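Local coordinates for nuclease-like protein (PDB 6GRB), which probably cleaves four-way DNA junctions and 5'-flap DNA as a metal-dependent eukaryotic junction-resolving enzyme of the GEN1 type, at residues 122-134 and 282-295. Numbering follows the deposited sequence.
Sequences EAECAYLEQQGIV and VSSPATIERLRQEF
Q131 O, just past the end of helix 122-130, takes two N-H groups from the R292 guanidinium: NH1 at 2.7 Å, nearly in line with the carbonyl, and NH2 in a weak bond. A Schellman motif ends that helix, G132 supplying the positive phi next to the carbonyl that R292 binds. The two helices cross at -64° beside the central sheet of the XPG-type nuclease domain. R292 is long enough to serve E289 too, its NE making a salt bridge to OE2, while I133 CD1 lies over one guanidinium face.

At the other end E124, with CG swung opposite the backbone N (chi1 168°), bends at chi2 to put its carboxylate before S283: OE2 accepts S283 N at 2.9 Å through its syn lone pair, and OE1 bonds H115 NE2; S283 OG sits doubtfully close to OE1. Cut back to an alanine, this position would probably leave S283 N and H115 NE2 without their carboxylate and let residues 282-284, leading into helix 285-294, shift. Branched I288 fills the middle, CD1 3.7 Å from L128 CD2. Beside it the flat Y127 ring suits compact V282, whose CG2 makes a CH-pi contact 3.6 Å from the ring centroid, 16° off its normal.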
loop_
_atom_site.group_PDB
_atom_site.type_symbol
_atom_site.label_atom_id
_atom_site.label_comp_id
_atom_site.label_asym_id
_atom_site.label_seq_id
_atom_site.Cartn_x
_atom_site.Cartn_y
_atom_site.Cartn_z
ATOM N N GLU A 122 -0.563 -8.674 7.594
ATOM C CA GLU A 122 0.773 -8.385 7.056
ATOM C C GLU A 122 1.388 -9.624 6.426
ATOM O O GLU A 122 2.045 -9.539 5.377
ATOM C CB GLU A 122 1.722 -7.852 8.132
ATOM C CG GLU A 122 1.089 -6.899 9.130
ATOM C CD GLU A 122 0.423 -7.612 10.311
ATOM O OE1 GLU A 122 1.161 -8.344 11.037
ATOM O OE2 GLU A 122 -0.824 -7.443 10.511
ATOM N N ALA A 123 1.236 -10.779 7.083
ATOM C CA ALA A 123 1.775 -12.006 6.516
ATOM C C ALA A 123 1.071 -12.352 5.220
ATOM O O ALA A 123 1.701 -12.879 4.300
ATOM C CB ALA A 123 1.666 -13.159 7.505
ATOM N N GLU A 124 -0.216 -12.025 5.114
ATOM C CA GLU A 124 -0.977 -12.428 3.941
ATOM C C GLU A 124 -0.708 -11.498 2.764
ATOM O O GLU A 124 -0.527 -11.979 1.635
ATOM C CB GLU A 124 -2.454 -12.490 4.276
ATOM C CG GLU A 124 -3.339 -12.620 3.096
ATOM C CD GLU A 124 -3.618 -14.069 2.737
ATOM O OE1 GLU A 124 -4.456 -14.313 1.829
ATOM O OE2 GLU A 124 -3.007 -14.961 3.365
ATOM N N CYS A 125 -0.647 -10.178 3.020
ATOM C CA CYS A 125 -0.208 -9.229 2.000
ATOM C C CYS A 125 1.107 -9.680 1.369
ATOM O O CYS A 125 1.231 -9.754 0.137
ATOM C CB CYS A 125 -0.040 -7.831 2.597
ATOM S SG CYS A 125 -1.561 -6.982 3.090
ATOM N N ALA A 126 2.106 -9.968 2.210
ATOM C CA ALA A 126 3.413 -10.379 1.708
ATOM C C ALA A 126 3.309 -11.662 0.888
ATOM O O ALA A 126 3.949 -11.799 -0.165
ATOM C CB ALA A 126 4.385 -10.557 2.875
ATOM N N TYR A 127 2.519 -12.622 1.369
ATOM C CA TYR A 127 2.314 -13.852 0.619
ATOM C C TYR A 127 1.663 -13.567 -0.735
ATOM O O TYR A 127 2.032 -14.170 -1.744
ATOM C CB TYR A 127 1.480 -14.822 1.463
ATOM C CG TYR A 127 1.300 -16.192 0.851
ATOM C CD1 TYR A 127 2.392 -16.980 0.516
ATOM C CD2 TYR A 127 0.040 -16.692 0.598
ATOM C CE1 TYR A 127 2.235 -18.219 -0.041
ATOM C CE2 TYR A 127 -0.134 -17.945 0.054
ATOM C CZ TYR A 127 0.964 -18.700 -0.271
ATOM O OH TYR A 127 0.769 -19.947 -0.832
ATOM N N LEU A 128 0.692 -12.649 -0.786
ATOM C CA LEU A 128 0.050 -12.336 -2.067
ATOM C C LEU A 128 1.040 -11.726 -3.055
ATOM O O LEU A 128 0.882 -11.879 -4.267
ATOM C CB LEU A 128 -1.127 -11.375 -1.869
ATOM C CG LEU A 128 -2.336 -11.800 -1.053
ATOM C CD1 LEU A 128 -3.419 -10.713 -1.044
ATOM C CD2 LEU A 128 -2.885 -13.152 -1.481
ATOM N N GLU A 129 2.049 -11.022 -2.557
ATOM C CA GLU A 129 3.045 -10.435 -3.439
ATOM C C GLU A 129 4.020 -11.486 -3.958
ATOM O O GLU A 129 4.369 -11.475 -5.142
ATOM C CB GLU A 129 3.799 -9.301 -2.729
ATOM C CG GLU A 129 5.121 -9.022 -3.376
ATOM C CD GLU A 129 5.909 -7.910 -2.729
ATOM O OE1 GLU A 129 5.603 -7.515 -1.596
ATOM O OE2 GLU A 129 6.862 -7.423 -3.359
ATOM N N GLN A 130 4.459 -12.420 -3.112
ATOM C CA GLN A 130 5.401 -13.405 -3.618
ATOM C C GLN A 130 4.724 -14.461 -4.498
ATOM O O GLN A 130 5.402 -15.079 -5.324
ATOM C CB GLN A 130 6.200 -14.020 -2.454
ATOM C CG GLN A 130 5.547 -15.083 -1.601
ATOM C CD GLN A 130 6.354 -15.354 -0.290
ATOM O OE1 GLN A 130 7.581 -15.084 -0.210
ATOM N NE2 GLN A 130 5.659 -15.874 0.743
ATOM N N GLN A 131 3.407 -14.633 -4.394
ATOM C CA GLN A 131 2.624 -15.428 -5.337
ATOM C C GLN A 131 2.217 -14.655 -6.595
ATOM O O GLN A 131 1.610 -15.232 -7.501
ATOM C CB GLN A 131 1.374 -15.968 -4.642
ATOM C CG GLN A 131 1.705 -16.968 -3.557
ATOM C CD GLN A 131 2.386 -18.203 -4.134
ATOM O OE1 GLN A 131 1.954 -18.733 -5.157
ATOM N NE2 GLN A 131 3.469 -18.637 -3.512
ATOM N N GLY A 132 2.516 -13.369 -6.683
ATOM C CA GLY A 132 2.218 -12.640 -7.900
ATOM C C GLY A 132 0.820 -12.071 -7.992
ATOM O O GLY A 132 0.469 -11.506 -9.035
ATOM N N ILE A 133 0.011 -12.201 -6.934
ATOM C CA ILE A 133 -1.316 -11.600 -6.924
ATOM C C ILE A 133 -1.215 -10.072 -6.961
ATOM O O ILE A 133 -2.061 -9.399 -7.560
ATOM C CB ILE A 133 -2.100 -12.100 -5.696
ATOM C CG1 ILE A 133 -2.036 -13.621 -5.612
ATOM C CG2 ILE A 133 -3.552 -11.650 -5.744
ATOM C CD1 ILE A 133 -2.735 -14.320 -6.768
ATOM N N VAL A 134 -0.189 -9.503 -6.314
ATOM C CA VAL A 134 0.013 -8.059 -6.248
ATOM C C VAL A 134 1.488 -7.745 -6.469
ATOM O O VAL A 134 2.354 -8.606 -6.332
ATOM C CB VAL A 134 -0.446 -7.412 -4.906
ATOM C CG1 VAL A 134 -1.908 -7.682 -4.650
ATOM C CG2 VAL A 134 0.449 -7.855 -3.726
ATOM N N VAL A 282 -1.187 -18.362 6.155
ATOM C CA VAL A 282 -1.689 -17.641 5.000
ATOM C C VAL A 282 -2.797 -18.451 4.324
ATOM O O VAL A 282 -3.128 -19.570 4.729
ATOM C CB VAL A 282 -0.574 -17.320 3.995
ATOM C CG1 VAL A 282 0.392 -16.355 4.599
ATOM C CG2 VAL A 282 0.116 -18.599 3.590
ATOM N N SER A 283 -3.374 -17.860 3.281
ATOM C CA SER A 283 -4.472 -18.490 2.563
ATOM C C SER A 283 -4.049 -19.832 1.973
ATOM O O SER A 283 -2.880 -20.061 1.646
ATOM C CB SER A 283 -4.960 -17.580 1.437
ATOM O OG SER A 283 -5.632 -16.449 1.940
ATOM N N SER A 284 -5.032 -20.712 1.812
ATOM C CA SER A 284 -4.812 -22.012 1.205
ATOM C C SER A 284 -4.335 -21.844 -0.236
ATOM O O SER A 284 -4.547 -20.798 -0.848
ATOM C CB SER A 284 -6.105 -22.821 1.231
ATOM O OG SER A 284 -6.959 -22.371 0.183
ATOM N N PRO A 285 -3.681 -22.867 -0.797
ATOM C CA PRO A 285 -3.366 -22.833 -2.240
ATOM C C PRO A 285 -4.577 -22.564 -3.121
ATOM O O PRO A 285 -4.481 -21.775 -4.063
ATOM C CB PRO A 285 -2.779 -24.229 -2.493
ATOM C CG PRO A 285 -2.196 -24.624 -1.201
ATOM C CD PRO A 285 -3.092 -24.046 -0.132
ATOM N N ALA A 286 -5.720 -23.191 -2.831
ATOM C CA ALA A 286 -6.911 -22.984 -3.647
ATOM C C ALA A 286 -7.402 -21.547 -3.562
ATOM O O ALA A 286 -7.995 -21.041 -4.521
ATOM C CB ALA A 286 -8.022 -23.960 -3.231
ATOM N N THR A 287 -7.169 -20.870 -2.430
ATOM C CA THR A 287 -7.582 -19.473 -2.334
ATOM C C THR A 287 -6.695 -18.580 -3.197
ATOM O O THR A 287 -7.190 -17.652 -3.855
ATOM C CB THR A 287 -7.582 -19.022 -0.872
ATOM O OG1 THR A 287 -8.655 -19.678 -0.177
ATOM C CG2 THR A 287 -7.796 -17.542 -0.766
ATOM N N ILE A 288 -5.388 -18.854 -3.231
ATOM C CA ILE A 288 -4.506 -18.113 -4.131
ATOM C C ILE A 288 -4.940 -18.294 -5.578
ATOM O O ILE A 288 -4.959 -17.334 -6.351
ATOM C CB ILE A 288 -3.042 -18.533 -3.940
ATOM C CG1 ILE A 288 -2.568 -18.192 -2.522
ATOM C CG2 ILE A 288 -2.187 -17.876 -5.018
ATOM C CD1 ILE A 288 -2.820 -16.754 -2.127
ATOM N N GLU A 289 -5.332 -19.510 -5.965
ATOM C CA GLU A 289 -5.782 -19.698 -7.339
ATOM C C GLU A 289 -7.094 -18.968 -7.602
ATOM O O GLU A 289 -7.267 -18.367 -8.674
ATOM C CB GLU A 289 -5.892 -21.189 -7.671
ATOM C CG GLU A 289 -4.743 -21.690 -8.548
ATOM C CD GLU A 289 -4.657 -20.919 -9.873
ATOM O OE1 GLU A 289 -5.357 -21.303 -10.856
ATOM O OE2 GLU A 289 -3.921 -19.897 -9.926
ATOM N N ARG A 290 -8.024 -18.985 -6.640
ATOM C CA ARG A 290 -9.220 -18.151 -6.761
ATOM C C ARG A 290 -8.845 -16.694 -7.035
ATOM O O ARG A 290 -9.353 -16.073 -7.977
ATOM C CB ARG A 290 -10.072 -18.261 -5.490
ATOM C CG ARG A 290 -11.439 -17.568 -5.573
ATOM C CD ARG A 290 -12.348 -17.930 -4.395
ATOM N NE ARG A 290 -11.773 -17.462 -3.133
ATOM C CZ ARG A 290 -11.611 -16.171 -2.813
ATOM N NH1 ARG A 290 -11.989 -15.199 -3.662
ATOM N NH2 ARG A 290 -11.069 -15.842 -1.640
ATOM N N LEU A 291 -7.934 -16.140 -6.229
ATOM C CA LEU A 291 -7.537 -14.747 -6.418
ATOM C C LEU A 291 -6.908 -14.518 -7.786
ATOM O O LEU A 291 -7.053 -13.434 -8.370
ATOM C CB LEU A 291 -6.565 -14.328 -5.315
ATOM C CG LEU A 291 -7.162 -14.364 -3.902
ATOM C CD1 LEU A 291 -6.143 -13.901 -2.850
ATOM C CD2 LEU A 291 -8.423 -13.533 -3.867
ATOM N N ARG A 292 -6.215 -15.529 -8.315
ATOM C CA ARG A 292 -5.554 -15.371 -9.601
ATOM C C ARG A 292 -6.555 -15.142 -10.721
ATOM O O ARG A 292 -6.287 -14.373 -11.640
ATOM C CB ARG A 292 -4.690 -16.582 -9.889
ATOM C CG ARG A 292 -3.206 -16.260 -9.880
ATOM C CD ARG A 292 -2.370 -17.444 -10.340
ATOM N NE ARG A 292 -1.583 -18.020 -9.257
ATOM C CZ ARG A 292 -0.505 -17.413 -8.764
ATOM N NH1 ARG A 292 -0.154 -16.226 -9.289
ATOM N NH2 ARG A 292 0.216 -17.965 -7.765
ATOM N N GLN A 293 -7.722 -15.763 -10.654
ATOM C CA GLN A 293 -8.715 -15.558 -11.700
ATOM C C GLN A 293 -9.635 -14.381 -11.415
ATOM O O GLN A 293 -10.208 -13.815 -12.353
ATOM C CB GLN A 293 -9.557 -16.831 -11.886
ATOM N N GLU A 294 -9.777 -13.984 -10.153
ATOM C CA GLU A 294 -10.798 -13.026 -9.775
ATOM C C GLU A 294 -10.253 -11.643 -9.409
ATOM O O GLU A 294 -11.031 -10.687 -9.336
ATOM C CB GLU A 294 -11.643 -13.614 -8.623
ATOM C CG GLU A 294 -12.502 -14.818 -9.096
ATOM C CD GLU A 294 -13.378 -15.464 -8.007
ATOM O OE1 GLU A 294 -13.969 -16.549 -8.268
ATOM O OE2 GLU A 294 -13.473 -14.902 -6.892
ATOM N N PHE A 295 -8.952 -11.493 -9.207
ATOM C CA PHE A 295 -8.416 -10.174 -8.927
ATOM C C PHE A 295 -7.351 -9.864 -9.981
ATOM O O PHE A 295 -6.534 -10.738 -10.282
ATOM C CB PHE A 295 -7.829 -10.089 -7.508
ATOM C CG PHE A 295 -7.030 -8.839 -7.272
ATOM C CD1 PHE A 295 -7.663 -7.624 -7.085
ATOM C CD2 PHE A 295 -5.643 -8.880 -7.264
ATOM C CE1 PHE A 295 -6.937 -6.479 -6.907
ATOM C CE2 PHE A 295 -4.901 -7.738 -7.086
ATOM C CZ PHE A 295 -5.546 -6.526 -6.902
#